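Side-chain contacts in putative uncharacterized protein TTHA0988 (PDB 3OEP), which is of unknown function but unites KipI-like and KipA-like parts in one chain, with hydrolase activity and ATP binding only tentatively assigned: residues L253-P256 / S257-A261; E306-P309 / G310-F313; V129-A132 / L133-P136; V178-P181 / H182-T185. All coordinates share one frame; numbering follows the deposited sequence.

Contact 1. Residues L253-P256 / S257-A261; sequences LDAP and SARLA
D254 and S257 meet where helix 255-264 begins. D254 is the N-cap. Its OD2 accepts a short hydrogen bond of 2.6 Å from S257 OG, which comes from above the carboxylate plane. Its OD1 takes a weak capping bond from S257 N at 3.4 Å. D254 holds CG anti to its own amide N (chi1 173°), which brings the carboxylate round to both donors. Q482 NE2 also bonds to OD2, and W478 packs on this side chain. With an alanine here, the S257 hydroxyl and amide would probably lose their acceptor, and the first turn its cap.

R259 runs back along the helix. Its CB and CG pass beside A255 O, with CG 3.4 Å from that oxygen. A255 O also receives the helical bond from R259 N at 2.9 Å. The chain bends at the CG-CD bond (chi3 -77°), and this folds the guanidinium back over the A255-P256 peptide. A255 O then lies under the centre of one face, and P256 N nearer its rim. At the tip, R259 NH1 rests on A255 CB at 3.3 Å. R259 NH2 reaches the proline ring, 4.0 Å from P256 CG.

The two halves differ in chemistry. The buried carboxylate is satisfied by directed donors. The arginine is laid over a peptide by contact and, probably, by attraction to its carbonyl oxygen.

Contact 2. Residues E306-P309 / G310-F313; sequences EIPP and GQSF
I307 meets F313 and Q311 through apolar contacts. Its CD1 sits over one face of the F313 ring, 3.9 Å from the ring centroid and 19° off the normal. This is a CH-pi contact, and the two side chains cross at about a right angle. F313 CG lies between its backbone N and carbonyl carbon (chi1 55°), which places the ring beside I307 CD1. The other branch, I307 CG2, touches Q311 CG at 3.6 Å. Q311 reaches across the turn, and its OE1 lies in van der Waals contact with P308 CG at 3.4 Å.

The polar link runs through water. A water lies 3.0 Å from Q311 OE1 and 2.7 Å from P309 O. It can donate to either, but it has more acceptors than protons, so both bonds need not form at once. Cut back to alanine, Q311 would probably leave I307 CG2 less covered and the water without its side-chain acceptor.

The backbone sets the turn. G310 has phi 102°, and a side chain there would clash with the P309 carbonyl oxygen. G310 and Q311 both bond to F293.

This is a G1 beta bulge. It opens strand 311-315, at the edge of one antiparallel sheet, just after strand 305-307 at the edge of another. I307 and F313 meet between the two, in a domain of the cyclophilin-like clan.

Contact 3. Residues V129-A132 / L133-P136; sequences VEPA and LRLP
The chain from E130 to R134 winds through a short 3-10 turn, with L133 N bonded to E130 O at 2.9 Å and R134 N bonded to P131 O at 3.2 Å.

R134 carries the main side-chain contact. It comes back over the turn and grips the carbonyl of V129 side-on. R134 NE bonds to V129 O at 2.8 Å and NH2 to the same oxygen at 3.0 Å. The oxygen lies in the guanidinium plane, only 1° out of it. NH2 approaches nearly along the C=O direction, while NE is tilted from the carbonyl plane. The arginine is extended from CG to NE (chi2 -178°), and this length carries the guanidinium back to V129. On the way R134 CG passes E130 O at 3.4 Å. P131 lies alongside, pointing the same way, and its ring covers the rim of one guanidinium face, with P131 CD 4.0 Å from R134 NH2.

On another side of the turn the contact is apolar. V129 CG1 touches L133 CB at 3.6 Å, and the two side chains cross at about a right angle. L133 continues inward against V92 and L96 of helix 89-96 and V103 and H107 of helix 100-108.

E128 gives R134 only a long, weak ion pair. The chemistry is thus mainly arginine to backbone: two N-H groups on one oxygen fix the rotation of the guanidinium and tie the two ends of the turn together, while L133 is buried against the helices.

Contact 4. Residues V178-P181 / H182-T185; sequences VYDP and HRET
The guanidinium of R183 lies flat against D180, whose CB sits 3.6 Å from the plane on one face, toward the rim. V178 O is at the edge, in the plane. The ring of H182 has D180 OD1 at its edge. Its plane is turned 64° from the D180 carboxylate. The ring of Y179 carries P181 CD on one face, again toward the rim. The Y179 hydroxyl binds G355 O, far along the chain.

The R183 nitrogens use backbone acceptors. R183 NE donates to T185 O at 2.9 Å, tilted from the guanidinium plane. NH1 bonds to P186 O and NH2 to A177 O. R183 CG stands between its own N and carbonyl carbon (chi1 71°), and the chain then runs out straight beneath D180. The D180 and R183 charges do not touch directly. A water donates to D180 OD2 at 2.6 Å and meets R183 NH2 only weakly. The ring nitrogen NE2 of H182 has weak bonds to the carbonyls of R209 and P210.

D180 also directs the backbone. Its OD1 accepts from H182 N at 2.9 Å, from above the carboxylate plane. A weak bond of 3.3 Å joins R183 N to D180 O.

The arrangement is an Asx turn laid over a type I beta turn, with P181 as the second residue: the Asx-Pro pattern. It reverses the chain between strands 169-174 and 194-199.

In the fold
The four contacts are separate local turns and caps. Contacts 3 and 4 lie in the carboxyltransferase C and D region, contacts 1 and 2 in the A and B region. Contacts 1 and 2 are neighbours, with centres 14 Å apart and nearest atoms about 4 Å apart, and they do not touch. F381 links them: L260 packs on it, and G310 bonds to its backbone. Contacts 2 and 3 are farthest apart, about 60 Å between centres, on opposite sides of the chain's centre. Contact 4 reaches across the two regions through Y179 and G355. No active site is established. A sulfate about 6 Å from the R259 side chain in contact 1 probably comes from the crystallisation liquor.

Contact 1. Residues L253-P256 / S257-A261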
loop_
_atom_site.group_PDB
_atom_site.type_symbol
_atom_site.label_atom_id
_atom_site.label_comp_id
_atom_site.label_asym_id
_atom_site.label_seq_id
_atom_site.Cartn_x
_atom_site.Cartn_y
_atom_site.Cartn_z
ATOM N N LEU A 253 9.246 0.105 -6.427
ATOM C CA LEU A 253 8.621 1.348 -6.887
ATOM C C LEU A 253 9.038 1.686 -8.323
ATOM O O LEU A 253 8.287 2.339 -9.056
ATOM C CB LEU A 253 8.942 2.503 -5.938
ATOM C CG LEU A 253 7.831 3.543 -5.791
ATOM C CD1 LEU A 253 6.630 2.923 -5.065
ATOM C CD2 LEU A 253 8.327 4.779 -5.058
ATOM N N ASP A 254 10.235 1.243 -8.710
ATOM C CA ASP A 254 10.701 1.313 -10.095
ATOM C C ASP A 254 10.914 -0.130 -10.553
ATOM O O ASP A 254 12.010 -0.683 -10.441
ATOM C CB ASP A 254 11.976 2.165 -10.163
ATOM C CG ASP A 254 12.651 2.161 -11.538
ATOM O OD1 ASP A 254 12.124 1.587 -12.521
ATOM O OD2 ASP A 254 13.750 2.743 -11.611
ATOM N N ALA A 255 9.836 -0.745 -11.034
ATOM C CA ALA A 255 9.834 -2.178 -11.336
ATOM C C ALA A 255 10.787 -2.570 -12.474
ATOM O O ALA A 255 11.462 -3.598 -12.382
ATOM C CB ALA A 255 8.408 -2.664 -11.626
ATOM N N PRO A 256 10.860 -1.763 -13.550
ATOM C CA PRO A 256 11.808 -2.135 -14.606
ATOM C C PRO A 256 13.265 -2.209 -14.129
ATOM O O PRO A 256 14.023 -3.082 -14.572
ATOM C CB PRO A 256 11.633 -1.027 -15.644
ATOM C CG PRO A 256 10.232 -0.559 -15.453
ATOM C CD PRO A 256 9.948 -0.685 -13.982
ATOM N N SER A 257 13.651 -1.310 -13.230
ATOM C CA SER A 257 15.001 -1.346 -12.670
ATOM C C SER A 257 15.210 -2.584 -11.810
ATOM O O SER A 257 16.268 -3.221 -11.888
ATOM C CB SER A 257 15.302 -0.076 -11.878
ATOM O OG SER A 257 15.348 1.030 -12.759
ATOM N N ALA A 258 14.208 -2.932 -11.001
ATOM C CA ALA A 258 14.283 -4.140 -10.177
ATOM C C ALA A 258 14.424 -5.385 -11.049
ATOM O O ALA A 258 15.256 -6.264 -10.788
ATOM C CB ALA A 258 13.050 -4.263 -9.282
ATOM N N ARG A 259 13.594 -5.468 -12.083
ATOM C CA ARG A 259 13.636 -6.602 -12.994
ATOM C C ARG A 259 14.990 -6.713 -13.699
ATOM O O ARG A 259 15.502 -7.819 -13.869
ATOM C CB ARG A 259 12.491 -6.519 -14.008
ATOM C CG ARG A 259 11.125 -6.787 -13.380
ATOM C CD ARG A 259 10.074 -7.124 -14.430
ATOM N NE ARG A 259 9.596 -5.940 -15.138
ATOM C CZ ARG A 259 8.638 -5.122 -14.700
ATOM N NH1 ARG A 259 8.036 -5.336 -13.532
ATOM N NH2 ARG A 259 8.280 -4.074 -15.436
ATOM N N LEU A 260 15.564 -5.574 -14.091
ATOM C CA LEU A 260 16.875 -5.547 -14.743
ATOM C C LEU A 260 17.973 -6.088 -13.822
ATOM O O LEU A 260 18.801 -6.901 -14.245
ATOM C CB LEU A 260 17.232 -4.130 -15.209
ATOM C CG LEU A 260 18.607 -3.966 -15.877
ATOM C CD1 LEU A 260 18.765 -4.948 -17.021
ATOM C CD2 LEU A 260 18.821 -2.541 -16.357
ATOM N N ALA A 261 17.987 -5.621 -12.576
ATOM C CA ALA A 261 18.951 -6.104 -11.586
ATOM C C ALA A 261 18.886 -7.625 -11.436
ATOM O O ALA A 261 19.909 -8.302 -11.476
ATOM C CB ALA A 261 18.728 -5.418 -10.237
#

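Contact 2. Residues E306-P309 / G310-F313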
loop_
_atom_site.group_PDB
_atom_site.type_symbol
_atom_site.label_atom_id
_atom_site.label_comp_id
_atom_site.label_asym_id
_atom_site.label_seq_id
_atom_site.Cartn_x
_atom_site.Cartn_y
_atom_site.Cartn_z
ATOM N N GLU A 306 34.167 2.759 -8.812
ATOM C CA GLU A 306 32.765 3.124 -9.004
ATOM C C GLU A 306 32.121 2.160 -9.994
ATOM O O GLU A 306 32.713 1.841 -11.031
ATOM C CB GLU A 306 32.628 4.563 -9.520
ATOM C CG GLU A 306 32.786 5.621 -8.443
ATOM C CD GLU A 306 32.475 7.025 -8.932
ATOM O OE1 GLU A 306 32.202 7.202 -10.139
ATOM O OE2 GLU A 306 32.496 7.957 -8.103
ATOM N N ILE A 307 30.907 1.711 -9.672
ATOM C CA ILE A 307 30.135 0.804 -10.520
ATOM C C ILE A 307 28.812 1.497 -10.862
ATOM O O ILE A 307 27.949 1.646 -9.991
ATOM C CB ILE A 307 29.861 -0.540 -9.806
ATOM C CG1 ILE A 307 31.181 -1.217 -9.406
ATOM C CG2 ILE A 307 29.034 -1.477 -10.696
ATOM C CD1 ILE A 307 31.012 -2.444 -8.509
ATOM N N PRO A 308 28.653 1.946 -12.118
ATOM C CA PRO A 308 27.388 2.579 -12.489
ATOM C C PRO A 308 26.265 1.557 -12.595
ATOM O O PRO A 308 26.536 0.364 -12.765
ATOM C CB PRO A 308 27.687 3.217 -13.850
ATOM C CG PRO A 308 28.835 2.464 -14.393
ATOM C CD PRO A 308 29.631 1.973 -13.223
ATOM N N PRO A 309 25.007 2.011 -12.478
ATOM C CA PRO A 309 23.901 1.064 -12.512
ATOM C C PRO A 309 23.769 0.386 -13.870
ATOM O O PRO A 309 24.158 0.959 -14.894
ATOM C CB PRO A 309 22.672 1.932 -12.192
ATOM C CG PRO A 309 23.064 3.315 -12.557
ATOM C CD PRO A 309 24.548 3.408 -12.357
ATOM N N GLY A 310 23.246 -0.834 -13.855
ATOM C CA GLY A 310 23.008 -1.610 -15.058
ATOM C C GLY A 310 24.038 -2.689 -15.319
ATOM O O GLY A 310 24.166 -3.156 -16.448
ATOM N N GLN A 311 24.779 -3.098 -14.294
ATOM C CA GLN A 311 25.753 -4.162 -14.480
ATOM C C GLN A 311 25.933 -5.026 -13.246
ATOM O O GLN A 311 25.590 -4.621 -12.122
ATOM C CB GLN A 311 27.101 -3.581 -14.933
ATOM C CG GLN A 311 27.809 -2.727 -13.897
ATOM C CD GLN A 311 28.977 -1.946 -14.485
ATOM O OE1 GLN A 311 28.788 -0.902 -15.108
ATOM N NE2 GLN A 311 30.186 -2.450 -14.287
ATOM N N SER A 312 26.460 -6.227 -13.480
ATOM C CA SER A 312 26.767 -7.166 -12.412
ATOM C C SER A 312 28.265 -7.187 -12.155
ATOM O O SER A 312 29.070 -6.809 -13.017
ATOM C CB SER A 312 26.259 -8.572 -12.740
ATOM O OG SER A 312 27.056 -9.200 -13.722
ATOM N N PHE A 313 28.630 -7.642 -10.964
ATOM C CA PHE A 313 30.008 -7.582 -10.513
ATOM C C PHE A 313 30.274 -8.664 -9.482
ATOM O O PHE A 313 29.343 -9.196 -8.872
ATOM C CB PHE A 313 30.307 -6.193 -9.925
ATOM C CG PHE A 313 29.364 -5.773 -8.826
ATOM C CD1 PHE A 313 28.171 -5.125 -9.125
ATOM C CD2 PHE A 313 29.678 -6.008 -7.494
ATOM C CE1 PHE A 313 27.303 -4.732 -8.116
ATOM C CE2 PHE A 313 28.810 -5.616 -6.477
ATOM C CZ PHE A 313 27.623 -4.978 -6.792
HETATM O O HOH W 1 26.159 -0.159 -16.282
#

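Contact 3. Residues V129-A132 / L133-P136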
loop_
_atom_site.group_PDB
_atom_site.type_symbol
_atom_site.label_atom_id
_atom_site.label_comp_id
_atom_site.label_asym_id
_atom_site.label_seq_id
_atom_site.Cartn_x
_atom_site.Cartn_y
_atom_site.Cartn_z
ATOM N N VAL A 129 -24.888 3.307 11.543
ATOM C CA VAL A 129 -25.041 4.019 12.811
ATOM C C VAL A 129 -26.472 4.562 12.918
ATOM O O VAL A 129 -27.030 5.086 11.942
ATOM C CB VAL A 129 -24.006 5.181 12.914
ATOM C CG1 VAL A 129 -24.279 6.083 14.115
ATOM C CG2 VAL A 129 -22.592 4.630 12.986
ATOM N N GLU A 130 -27.072 4.410 14.098
ATOM C CA GLU A 130 -28.416 4.932 14.357
ATOM C C GLU A 130 -28.483 6.418 14.012
ATOM O O GLU A 130 -27.549 7.153 14.295
ATOM C CB GLU A 130 -28.795 4.752 15.829
ATOM C CG GLU A 130 -29.039 3.310 16.254
ATOM C CD GLU A 130 -30.291 2.714 15.635
ATOM O OE1 GLU A 130 -31.384 3.285 15.825
ATOM O OE2 GLU A 130 -30.182 1.665 14.969
ATOM N N PRO A 131 -29.597 6.870 13.404
ATOM C CA PRO A 131 -29.726 8.285 13.050
ATOM C C PRO A 131 -29.335 9.275 14.154
ATOM O O PRO A 131 -28.629 10.248 13.880
ATOM C CB PRO A 131 -31.211 8.414 12.711
ATOM C CG PRO A 131 -31.559 7.075 12.146
ATOM C CD PRO A 131 -30.767 6.089 12.955
ATOM N N ALA A 132 -29.762 9.011 15.387
ATOM C CA ALA A 132 -29.488 9.907 16.515
ATOM C C ALA A 132 -28.005 10.034 16.863
ATOM O O ALA A 132 -27.620 10.989 17.527
ATOM C CB ALA A 132 -30.277 9.463 17.754
ATOM N N LEU A 133 -27.185 9.080 16.415
ATOM C CA LEU A 133 -25.750 9.073 16.717
ATOM C C LEU A 133 -24.891 9.555 15.540
ATOM O O LEU A 133 -23.666 9.556 15.618
ATOM C CB LEU A 133 -25.325 7.672 17.173
ATOM C CG LEU A 133 -23.885 7.451 17.642
ATOM C CD1 LEU A 133 -23.451 8.484 18.686
ATOM C CD2 LEU A 133 -23.718 6.027 18.186
ATOM N N ARG A 134 -25.529 10.007 14.462
ATOM C CA ARG A 134 -24.780 10.442 13.280
ATOM C C ARG A 134 -24.253 11.864 13.428
ATOM O O ARG A 134 -25.022 12.808 13.606
ATOM C CB ARG A 134 -25.649 10.326 12.027
ATOM C CG ARG A 134 -26.040 8.900 11.744
ATOM C CD ARG A 134 -26.852 8.752 10.479
ATOM N NE ARG A 134 -27.416 7.411 10.397
ATOM C CZ ARG A 134 -28.297 7.008 9.490
ATOM N NH1 ARG A 134 -28.730 7.844 8.545
ATOM N NH2 ARG A 134 -28.749 5.758 9.530
ATOM N N LEU A 135 -22.935 12.016 13.352
ATOM C CA LEU A 135 -22.351 13.349 13.340
ATOM C C LEU A 135 -21.075 13.376 12.510
ATOM O O LEU A 135 -20.406 12.349 12.362
ATOM C CB LEU A 135 -22.111 13.866 14.761
ATOM C CG LEU A 135 -20.794 13.565 15.455
ATOM C CD1 LEU A 135 -20.691 14.320 16.790
ATOM C CD2 LEU A 135 -20.666 12.062 15.658
ATOM N N PRO A 136 -20.742 14.552 11.958
ATOM C CA PRO A 136 -19.610 14.637 11.050
ATOM C C PRO A 136 -18.272 14.359 11.722
ATOM O O PRO A 136 -18.123 14.518 12.938
ATOM C CB PRO A 136 -19.658 16.091 10.549
ATOM C CG PRO A 136 -21.009 16.565 10.825
ATOM C CD PRO A 136 -21.479 15.827 12.034
#

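Contact 4. Residues V178-P181 / H182-T185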
loop_
_atom_site.group_PDB
_atom_site.type_symbol
_atom_site.label_atom_id
_atom_site.label_comp_id
_atom_site.label_asym_id
_atom_site.label_seq_id
_atom_site.Cartn_x
_atom_site.Cartn_y
_atom_site.Cartn_z
ATOM N N VAL A 178 -8.588 -6.436 16.105
ATOM C CA VAL A 178 -9.203 -6.839 14.837
ATOM C C VAL A 178 -8.147 -7.321 13.825
ATOM O O VAL A 178 -8.466 -8.061 12.894
ATOM C CB VAL A 178 -10.106 -5.724 14.251
ATOM C CG1 VAL A 178 -11.231 -5.385 15.240
ATOM C CG2 VAL A 178 -9.302 -4.476 13.898
ATOM N N TYR A 179 -6.887 -6.944 14.047
ATOM C CA TYR A 179 -5.791 -7.309 13.155
ATOM C C TYR A 179 -4.555 -7.725 13.947
ATOM O O TYR A 179 -4.085 -6.981 14.802
ATOM C CB TYR A 179 -5.457 -6.129 12.244
ATOM C CG TYR A 179 -4.207 -6.324 11.416
ATOM C CD1 TYR A 179 -4.130 -7.338 10.471
ATOM C CD2 TYR A 179 -3.106 -5.492 11.577
ATOM C CE1 TYR A 179 -2.977 -7.531 9.713
ATOM C CE2 TYR A 179 -1.957 -5.666 10.819
ATOM C CZ TYR A 179 -1.899 -6.688 9.888
ATOM O OH TYR A 179 -0.763 -6.866 9.130
ATOM N N ASP A 180 -4.038 -8.916 13.667
ATOM C CA ASP A 180 -2.812 -9.400 14.316
ATOM C C ASP A 180 -2.096 -10.351 13.370
ATOM O O ASP A 180 -2.514 -11.493 13.217
ATOM C CB ASP A 180 -3.133 -10.122 15.629
ATOM C CG ASP A 180 -1.879 -10.631 16.354
ATOM O OD1 ASP A 180 -0.763 -10.547 15.800
ATOM O OD2 ASP A 180 -2.019 -11.118 17.494
ATOM N N PRO A 181 -1.005 -9.887 12.740
ATOM C CA PRO A 181 -0.348 -10.727 11.736
ATOM C C PRO A 181 0.357 -11.967 12.295
ATOM O O PRO A 181 0.827 -12.792 11.513
ATOM C CB PRO A 181 0.662 -9.774 11.082
ATOM C CG PRO A 181 0.921 -8.725 12.083
ATOM C CD PRO A 181 -0.327 -8.587 12.908
ATOM N N HIS A 182 0.420 -12.103 13.619
ATOM C CA HIS A 182 1.064 -13.251 14.254
ATOM C C HIS A 182 0.141 -14.426 14.549
ATOM O O HIS A 182 0.622 -15.535 14.764
ATOM C CB HIS A 182 1.758 -12.825 15.546
ATOM C CG HIS A 182 2.927 -11.924 15.318
ATOM N ND1 HIS A 182 4.194 -12.402 15.069
ATOM C CD2 HIS A 182 3.016 -10.575 15.275
ATOM C CE1 HIS A 182 5.016 -11.382 14.894
ATOM N NE2 HIS A 182 4.326 -10.264 15.011
ATOM N N ARG A 183 -1.172 -14.214 14.573
ATOM C CA ARG A 183 -2.069 -15.315 14.929
ATOM C C ARG A 183 -2.525 -16.098 13.698
ATOM O O ARG A 183 -2.335 -15.659 12.556
ATOM C CB ARG A 183 -3.254 -14.815 15.762
ATOM C CG ARG A 183 -4.259 -14.007 15.000
ATOM C CD ARG A 183 -5.260 -13.311 15.917
ATOM N NE ARG A 183 -6.033 -12.359 15.129
ATOM C CZ ARG A 183 -6.729 -11.328 15.605
ATOM N NH1 ARG A 183 -7.364 -10.541 14.749
ATOM N NH2 ARG A 183 -6.789 -11.064 16.910
ATOM N N GLU A 184 -3.115 -17.267 13.946
ATOM C CA GLU A 184 -3.557 -18.171 12.881
ATOM C C GLU A 184 -4.492 -17.498 11.878
ATOM O O GLU A 184 -4.401 -17.746 10.675
ATOM C CB GLU A 184 -4.248 -19.402 13.480
ATOM N N THR A 185 -5.381 -16.644 12.381
ATOM C CA THR A 185 -6.342 -15.923 11.557
ATOM C C THR A 185 -6.124 -14.424 11.791
ATOM O O THR A 185 -6.719 -13.850 12.700
ATOM C CB THR A 185 -7.781 -16.334 11.938
ATOM O OG1 THR A 185 -7.909 -17.759 11.838
ATOM C CG2 THR A 185 -8.800 -15.671 11.031
HETATM O O HOH W 2 -4.129 -11.349 19.015
#